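Local coordinates for protein MCG133388, isoform CRA_f (Mus musculus, PDB 4ZPO) that is a clustered protocadherin, here as its first three extracellular cadherin domains, and probably mediates calcium-dependent cell adhesion and specific neuronal connections, at residues 169-174 and 201-206; 208-213 and 299-304. One frame throughout, in Å; residues are numbered along the deposited sequence.

Contact 1 (169-174 and 201-206). With CA (calcium ion), chain E; CA (calcium ion), chain D.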
ATOM      1  N   GLN A 169      -6.551  -5.952 -13.128  1.00 90.15           N
ATOM      2  CA  GLN A 169      -7.730  -5.473 -13.838  1.00 91.73           C
ATOM      3  C   GLN A 169      -7.849  -3.956 -13.754  1.00 86.71           C
ATOM      4  O   GLN A 169      -7.420  -3.342 -12.778  1.00 78.04           O
ATOM      5  CB  GLN A 169      -8.996  -6.132 -13.287  1.00 96.35           C
ATOM      6  CG  GLN A 169      -9.122  -7.605 -13.629  1.00109.20           C
ATOM      7  CD  GLN A 169     -10.455  -8.189 -13.199  1.00121.14           C
ATOM      8  OE1 GLN A 169     -11.204  -7.569 -12.444  1.00123.78           O
ATOM      9  NE2 GLN A 169     -10.759  -9.388 -13.684  1.00127.16           N
ATOM     10  N   GLN A 170      -8.442  -3.360 -14.784  1.00 88.19           N
ATOM     11  CA  GLN A 170      -8.576  -1.911 -14.863  1.00 91.38           C
ATOM     12  C   GLN A 170      -9.478  -1.357 -13.765  1.00 83.69           C
ATOM     13  O   GLN A 170     -10.569  -1.874 -13.522  1.00 83.67           O
ATOM     14  CB  GLN A 170      -9.116  -1.502 -16.235  1.00108.36           C
ATOM     15  CG  GLN A 170      -9.343  -0.008 -16.399  1.00117.96           C
ATOM     16  CD  GLN A 170      -8.080   0.802 -16.187  1.00126.82           C
ATOM     17  OE1 GLN A 170      -7.718   1.130 -15.055  1.00129.29           O
ATOM     18  NE2 GLN A 170      -7.401   1.133 -17.279  1.00130.19           N
ATOM     19  N   LEU A 171      -9.012  -0.303 -13.102  1.00 80.71           N
ATOM     20  CA  LEU A 171      -9.782   0.348 -12.050  1.00 79.42           C
ATOM     21  C   LEU A 171     -10.927   1.162 -12.641  1.00 82.42           C
ATOM     22  O   LEU A 171     -10.844   1.634 -13.774  1.00 89.15           O
ATOM     23  CB  LEU A 171      -8.881   1.251 -11.206  1.00 78.12           C
ATOM     24  CG  LEU A 171      -7.651   0.596 -10.575  1.00 74.51           C
ATOM     25  CD1 LEU A 171      -6.806   1.633  -9.853  1.00 73.69           C
ATOM     26  CD2 LEU A 171      -8.063  -0.519  -9.627  1.00 69.17           C
ATOM     27  N   ASP A 172     -11.994   1.327 -11.866  1.00 79.13           N
ATOM     28  CA  ASP A 172     -13.148   2.098 -12.309  1.00 71.39           C
ATOM     29  C   ASP A 172     -13.724   2.911 -11.157  1.00 69.27           C
ATOM     30  O   ASP A 172     -14.362   2.364 -10.256  1.00 75.77           O
ATOM     31  CB  ASP A 172     -14.216   1.174 -12.898  1.00 75.24           C
ATOM     32  CG  ASP A 172     -15.398   1.936 -13.467  1.00 85.07           C
ATOM     33  OD1 ASP A 172     -15.230   3.118 -13.832  1.00 86.92           O
ATOM     34  OD2 ASP A 172     -16.498   1.349 -13.553  1.00 88.63           O
ATOM     35  N   ARG A 173     -13.495   4.220 -11.194  1.00 69.36           N
ATOM     36  CA  ARG A 173     -13.941   5.118 -10.135  1.00 71.88           C
ATOM     37  C   ARG A 173     -15.463   5.122  -9.987  1.00 74.42           C
ATOM     38  O   ARG A 173     -15.990   5.361  -8.899  1.00 74.05           O
ATOM     39  CB  ARG A 173     -13.441   6.540 -10.402  1.00 73.85           C
ATOM     40  CG  ARG A 173     -13.792   7.533  -9.307  1.00 75.66           C
ATOM     41  CD  ARG A 173     -13.774   8.957  -9.820  1.00 74.71           C
ATOM     42  NE  ARG A 173     -14.785   9.769  -9.151  1.00 81.30           N
ATOM     43  CZ  ARG A 173     -16.044   9.878  -9.564  1.00 88.35           C
ATOM     44  NH1 ARG A 173     -16.443   9.231 -10.651  1.00 91.35           N
ATOM     45  NH2 ARG A 173     -16.902  10.636  -8.894  1.00 92.80           N
ATOM     46  N   GLU A 174     -16.166   4.847 -11.080  1.00 81.44           N
ATOM     47  CA  GLU A 174     -17.626   4.852 -11.071  1.00 81.21           C
ATOM     48  C   GLU A 174     -18.205   3.703 -10.246  1.00 82.28           C
ATOM     49  O   GLU A 174     -19.364   3.750  -9.835  1.00 84.19           O
ATOM     50  CB  GLU A 174     -18.172   4.799 -12.501  1.00 75.77           C
ATOM     51  CG  GLU A 174     -18.189   6.146 -13.213  1.00 76.94           C
ATOM     52  CD  GLU A 174     -16.802   6.638 -13.590  1.00 77.78           C
ATOM     53  OE1 GLU A 174     -16.472   7.799 -13.264  1.00 78.03           O
ATOM     54  OE2 GLU A 174     -16.045   5.868 -14.218  1.00 69.75           O
ATOM     55  N   VAL A 201      -5.748   2.848  -1.768  1.00 73.57           N
ATOM     56  CA  VAL A 201      -5.636   3.316  -3.144  1.00 71.21           C
ATOM     57  C   VAL A 201      -6.742   4.308  -3.486  1.00 74.94           C
ATOM     58  O   VAL A 201      -7.927   3.976  -3.425  1.00 78.83           O
ATOM     59  CB  VAL A 201      -5.687   2.145  -4.145  1.00 68.86           C
ATOM     60  CG1 VAL A 201      -5.660   2.667  -5.574  1.00 73.84           C
ATOM     61  CG2 VAL A 201      -4.535   1.187  -3.900  1.00 64.30           C
ATOM     62  N   ILE A 202      -6.349   5.525  -3.844  1.00 75.23           N
ATOM     63  CA  ILE A 202      -7.303   6.543  -4.264  1.00 72.68           C
ATOM     64  C   ILE A 202      -7.393   6.582  -5.784  1.00 68.09           C
ATOM     65  O   ILE A 202      -6.440   6.968  -6.458  1.00 71.37           O
ATOM     66  CB  ILE A 202      -6.917   7.941  -3.746  1.00 69.22           C
ATOM     67  CG1 ILE A 202      -6.546   7.884  -2.263  1.00 62.25           C
ATOM     68  CG2 ILE A 202      -8.049   8.930  -3.988  1.00 61.56           C
ATOM     69  CD1 ILE A 202      -7.686   7.469  -1.366  1.00 61.11           C
ATOM     70  N   VAL A 203      -8.539   6.175  -6.321  1.00 67.52           N
ATOM     71  CA  VAL A 203      -8.738   6.176  -7.765  1.00 67.73           C
ATOM     72  C   VAL A 203      -9.088   7.574  -8.262  1.00 67.11           C
ATOM     73  O   VAL A 203     -10.182   8.078  -8.012  1.00 68.21           O
ATOM     74  CB  VAL A 203      -9.846   5.196  -8.188  1.00 58.59           C
ATOM     75  CG1 VAL A 203     -10.054   5.255  -9.693  1.00 65.85           C
ATOM     76  CG2 VAL A 203      -9.498   3.784  -7.754  1.00 67.52           C
ATOM     77  N   LEU A 204      -8.147   8.197  -8.966  1.00 63.46           N
ATOM     78  CA  LEU A 204      -8.362   9.521  -9.538  1.00 62.30           C
ATOM     79  C   LEU A 204      -9.263   9.423 -10.763  1.00 69.44           C
ATOM     80  O   LEU A 204      -9.220   8.434 -11.493  1.00 69.12           O
ATOM     81  CB  LEU A 204      -7.028  10.172  -9.905  1.00 62.79           C
ATOM     82  CG  LEU A 204      -6.054  10.386  -8.745  1.00 69.64           C
ATOM     83  CD1 LEU A 204      -4.743  10.983  -9.239  1.00 69.10           C
ATOM     84  CD2 LEU A 204      -6.680  11.271  -7.677  1.00 71.84           C
ATOM     85  N   ASP A 205     -10.072  10.453 -10.989  1.00 69.96           N
ATOM     86  CA  ASP A 205     -11.064  10.420 -12.058  1.00 76.29           C
ATOM     87  C   ASP A 205     -10.456  10.638 -13.440  1.00 81.08           C
ATOM     88  O   ASP A 205      -9.537  11.439 -13.615  1.00 83.15           O
ATOM     89  CB  ASP A 205     -12.149  11.468 -11.809  1.00 81.90           C
ATOM     90  CG  ASP A 205     -13.303  11.350 -12.785  1.00 85.56           C
ATOM     91  OD1 ASP A 205     -13.713  10.210 -13.086  1.00 82.64           O
ATOM     92  OD2 ASP A 205     -13.796  12.396 -13.256  1.00 91.85           O
ATOM     93  N   VAL A 206     -10.985   9.907 -14.417  1.00 82.05           N
ATOM     94  CA  VAL A 206     -10.638  10.087 -15.821  1.00 78.46           C
ATOM     95  C   VAL A 206     -11.930  10.120 -16.625  1.00 82.28           C
ATOM     96  O   VAL A 206     -12.842   9.341 -16.358  1.00 87.49           O
ATOM     97  CB  VAL A 206      -9.717   8.957 -16.337  1.00 75.47           C
ATOM     98  CG1 VAL A 206      -9.567   9.022 -17.850  1.00 70.41           C
ATOM     99  CG2 VAL A 206      -8.356   9.026 -15.659  1.00 75.78           C
TER
HETATM  100 CA    CA E 403     -14.492   8.467 -14.678  1.00 66.78          CA
HETATM  101 CA    CA D 402     -13.795   3.559 -15.796  1.00 89.31          CA

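Contact 2 (208-213 and 299-304). With CA (calcium ion), chain D; CA (calcium ion), chain E; CA (calcium ion), chain C.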
ATOM      1  N   ASP A 208     -13.959   8.815 -18.695  1.00 80.87           N
ATOM      2  CA  ASP A 208     -14.172   7.559 -19.407  1.00 79.35           C
ATOM      3  C   ASP A 208     -15.660   7.261 -19.549  1.00 75.13           C
ATOM      4  O   ASP A 208     -16.064   6.106 -19.688  1.00 76.24           O
ATOM      5  CB  ASP A 208     -13.466   6.405 -18.689  1.00 76.55           C
ATOM      6  CG  ASP A 208     -14.086   6.086 -17.341  1.00 76.33           C
ATOM      7  OD1 ASP A 208     -13.756   6.771 -16.354  1.00 78.47           O
ATOM      8  OD2 ASP A 208     -14.905   5.146 -17.268  1.00103.47           O
ATOM      9  N   ASN A 209     -16.473   8.310 -19.507  1.00 77.10           N
ATOM     10  CA  ASN A 209     -17.913   8.165 -19.686  1.00 79.73           C
ATOM     11  C   ASN A 209     -18.493   9.286 -20.533  1.00 82.56           C
ATOM     12  O   ASN A 209     -18.078  10.440 -20.425  1.00 85.85           O
ATOM     13  CB  ASN A 209     -18.621   8.115 -18.331  1.00 79.48           C
ATOM     14  CG  ASN A 209     -18.572   6.739 -17.697  1.00 78.37           C
ATOM     15  OD1 ASN A 209     -17.607   6.387 -17.020  1.00 81.80           O
ATOM     16  ND2 ASN A 209     -19.621   5.955 -17.911  1.00 73.90           N
ATOM     17  N   ALA A 210     -19.451   8.936 -21.384  1.00 87.18           N
ATOM     18  CA  ALA A 210     -20.135   9.916 -22.214  1.00 81.44           C
ATOM     19  C   ALA A 210     -21.535  10.172 -21.674  1.00 75.90           C
ATOM     20  O   ALA A 210     -22.167   9.261 -21.136  1.00 80.14           O
ATOM     21  CB  ALA A 210     -20.196   9.445 -23.659  1.00 79.52           C
ATOM     22  N   PRO A 211     -22.017  11.417 -21.800  1.00 71.92           N
ATOM     23  CA  PRO A 211     -23.381  11.751 -21.379  1.00 71.10           C
ATOM     24  C   PRO A 211     -24.411  10.875 -22.079  1.00 70.58           C
ATOM     25  O   PRO A 211     -24.218  10.506 -23.236  1.00 66.05           O
ATOM     26  CB  PRO A 211     -23.529  13.217 -21.795  1.00 61.38           C
ATOM     27  CG  PRO A 211     -22.135  13.743 -21.807  1.00 69.86           C
ATOM     28  CD  PRO A 211     -21.283  12.601 -22.281  1.00 71.66           C
ATOM     29  N   THR A 212     -25.484  10.533 -21.376  1.00 72.38           N
ATOM     30  CA  THR A 212     -26.524   9.690 -21.946  1.00 66.87           C
ATOM     31  C   THR A 212     -27.903  10.230 -21.597  1.00 66.66           C
ATOM     32  O   THR A 212     -28.227  10.423 -20.425  1.00 68.42           O
ATOM     33  CB  THR A 212     -26.406   8.235 -21.457  1.00 65.44           C
ATOM     34  OG1 THR A 212     -25.185   7.663 -21.942  1.00 63.41           O
ATOM     35  CG2 THR A 212     -27.580   7.405 -21.956  1.00 66.74           C
ATOM     36  N   PHE A 213     -28.710  10.481 -22.621  1.00 71.25           N
ATOM     37  CA  PHE A 213     -30.067  10.962 -22.413  1.00 71.61           C
ATOM     38  C   PHE A 213     -30.945   9.857 -21.841  1.00 66.13           C
ATOM     39  O   PHE A 213     -30.664   8.671 -22.027  1.00 62.34           O
ATOM     40  CB  PHE A 213     -30.659  11.488 -23.720  1.00 71.23           C
ATOM     41  CG  PHE A 213     -30.018  12.754 -24.207  1.00 57.94           C
ATOM     42  CD1 PHE A 213     -30.506  13.988 -23.810  1.00 58.03           C
ATOM     43  CD2 PHE A 213     -28.931  12.712 -25.062  1.00 60.89           C
ATOM     44  CE1 PHE A 213     -29.922  15.155 -24.258  1.00 70.87           C
ATOM     45  CE2 PHE A 213     -28.342  13.876 -25.514  1.00 67.05           C
ATOM     46  CZ  PHE A 213     -28.839  15.099 -25.110  1.00 70.61           C
ATOM     47  N   PRO A 299     -10.371  14.528 -23.207  1.00103.86           N
ATOM     48  CA  PRO A 299     -11.217  14.942 -24.334  1.00 98.86           C
ATOM     49  C   PRO A 299     -12.702  15.008 -23.980  1.00 91.65           C
ATOM     50  O   PRO A 299     -13.127  14.428 -22.982  1.00 90.13           O
ATOM     51  CB  PRO A 299     -10.970  13.848 -25.386  1.00 98.91           C
ATOM     52  CG  PRO A 299      -9.747  13.115 -24.925  1.00103.15           C
ATOM     53  CD  PRO A 299      -9.779  13.200 -23.437  1.00104.90           C
ATOM     54  N   ALA A 300     -13.473  15.714 -24.799  1.00 88.99           N
ATOM     55  CA  ALA A 300     -14.900  15.876 -24.554  1.00 84.36           C
ATOM     56  C   ALA A 300     -15.690  14.680 -25.067  1.00 81.67           C
ATOM     57  O   ALA A 300     -15.409  14.151 -26.142  1.00 85.61           O
ATOM     58  CB  ALA A 300     -15.403  17.157 -25.199  1.00 85.16           C
ATOM     59  N   MET A 301     -16.676  14.256 -24.284  1.00 75.40           N
ATOM     60  CA  MET A 301     -17.571  13.176 -24.679  1.00 70.96           C
ATOM     61  C   MET A 301     -18.950  13.745 -25.001  1.00 67.90           C
ATOM     62  O   MET A 301     -19.247  14.887 -24.657  1.00 67.97           O
ATOM     63  CB  MET A 301     -17.672  12.129 -23.570  1.00 79.91           C
ATOM     64  CG  MET A 301     -16.343  11.526 -23.141  1.00 87.24           C
ATOM     65  SD  MET A 301     -15.521  10.603 -24.455  1.00140.54           S
ATOM     66  CE  MET A 301     -14.370   9.615 -23.503  1.00 74.49           C
ATOM     67  N   GLU A 302     -19.794  12.959 -25.661  1.00 68.70           N
ATOM     68  CA  GLU A 302     -21.128  13.443 -26.002  1.00 70.06           C
ATOM     69  C   GLU A 302     -22.144  12.327 -26.208  1.00 69.06           C
ATOM     70  O   GLU A 302     -21.804  11.225 -26.636  1.00 63.57           O
ATOM     71  CB  GLU A 302     -21.068  14.321 -27.257  1.00 76.81           C
ATOM     72  CG  GLU A 302     -20.631  13.591 -28.517  1.00 83.39           C
ATOM     73  CD  GLU A 302     -20.611  14.497 -29.734  1.00 88.66           C
ATOM     74  OE1 GLU A 302     -20.678  15.732 -29.560  1.00 90.21           O
ATOM     75  OE2 GLU A 302     -20.532  13.973 -30.866  1.00 91.43           O
ATOM     76  N   GLY A 303     -23.398  12.633 -25.889  1.00 69.64           N
ATOM     77  CA  GLY A 303     -24.509  11.733 -26.138  1.00 68.68           C
ATOM     78  C   GLY A 303     -25.489  12.381 -27.094  1.00 72.11           C
ATOM     79  O   GLY A 303     -25.387  13.576 -27.372  1.00 74.02           O
ATOM     80  N   HIS A 304     -26.437  11.601 -27.601  1.00 77.18           N
ATOM     81  CA  HIS A 304     -27.362  12.113 -28.606  1.00 76.44           C
ATOM     82  C   HIS A 304     -28.794  11.636 -28.392  1.00 79.32           C
ATOM     83  O   HIS A 304     -29.035  10.471 -28.071  1.00 80.27           O
ATOM     84  CB  HIS A 304     -26.888  11.717 -30.005  1.00 80.16           C
ATOM     85  CG  HIS A 304     -25.520  12.222 -30.341  1.00 88.53           C
ATOM     86  ND1 HIS A 304     -25.298  13.471 -30.881  1.00 90.16           N
ATOM     87  CD2 HIS A 304     -24.300  11.650 -30.204  1.00 90.39           C
ATOM     88  CE1 HIS A 304     -24.002  13.645 -31.068  1.00 90.97           C
ATOM     89  NE2 HIS A 304     -23.375  12.554 -30.666  1.00 92.46           N
TER
HETATM   90 CA    CA D 402     -13.795   3.559 -15.796  1.00 89.31          CA
HETATM   91 CA    CA E 403     -14.492   8.467 -14.678  1.00 66.78          CA
HETATM   92 CA    CA C 401     -18.064  12.270 -18.811  1.00 75.49          CA

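Contact 1 (169-174 and 201-206)
The guanidinium of Arg173 and the carboxylate of Asp205 meet at a slant: their planes are inclined by 56°, and Asp205 OD1 approaches obliquely. The carboxylate carbon of Glu174, CD, lies in the guanidinium plane at its edge, where Arg173 NH1 forms a salt bridge to Glu174 OE1 of 3.0 Å. The acid groups of Glu174 and Asp205 both bind the calcium ion (chain E), each through one oxygen: Glu174 OE1 and Asp205 OD1 are each 2.5 Å from the metal, which is also bound by the backbone Val206 O. Glu174 bends at chi2 (72°), which brings its carboxylate up to this metal. Glu115, Asp208 and Asp241 complete the site, while Asp205 OD2 is hydrogen-bonded beyond the two segments, its residue having its strongest polar partner in Glu242.

CG anti to the backbone N (chi1 -177°) carries the aliphatic stem of Arg173 from Val203 along to Asp205. Its CB packs on Val203 CG1 at 3.7 Å, and CD passes the metal-bound Asp205 OD1 at 3.5 Å. Leu171 continues the apolar layer on Val203 into the domain interior, its CD1 4.0 Å from Val203 CG2, with Ile113 and His179 also around it. Asp172 points the other way and gives OD1 to the second calcium ion (chain D), 2.5 Å away. With Leu171 and Arg173 directed at the strand and Asp172 and Glu174 supplying metal ligands, residues 172-174 form the cadherin DRE motif, set against the DxNDN linker at the calcium-binding end of the second extracellular domain.

Contact 2 (208-213 and 299-304)
Phe213 presses an edge of its ring to the backbone of Gly303 and His304, with CE2 3.5 Å from Gly303 O near the ring plane. This is the tightly packed part: Phe213, Pro211 and Gly303 are all buried, and Leu235, Ala237, Tyr250 and Ala293 also touch the phenyl ring. The two segments approach closely at Gly303, whose CA lies 3.2 Å from Pro211 O in a CH...O contact with an angle at hydrogen of 132°. Pro211 CD lies over the Met301–Glu302 peptide, 3.7 Å from Glu302 N.

Toward the linker the packing is still close but more solvent-exposed. Ala210 CB meets Met301 CB at 3.7 Å. Met301 CG, anti to the carbonyl carbon (chi1 -57°), is thereby set against Asn209 O, which also binds a calcium ion (chain C) at 2.4 Å. The loose side is at Glu302 and His304, which turn away from 208-213. A weak hydrogen bond joins His304 NE2 to Glu302 OE2, but their stronger partners lie outside, Arg294 for Glu302 and His290 for His304.

The segments run only 21° apart, yet Pro211 O and Gly303 N fail to pair. Van der Waals and CH...O contacts rather than a strand ladder therefore join the start of the third cadherin domain to its last strand.

Contacts 1 and 2 face each other across the calcium-filled junction between the second and third cadherin domains, and each is partly buried. Both contribute to the same two metal ions: Asp208 of 208-213 gives one carboxylate oxygen to each, joining Asp172 at one and Glu174 with Asp205 at the other. The like-charged oxygens Glu174 OE2 and Asp208 OD1 come to 3.3 Å, a proximity the metals probably compensate. Contact 1 closes the end of its domain through shared calcium ligands over an apolar layer, with a salt bridge inside 169-174. In contact 2 metal binding stays at the linker end of 208-213, and the meeting itself is mainly apolar, running from its partly exposed side into the interior of the following domain.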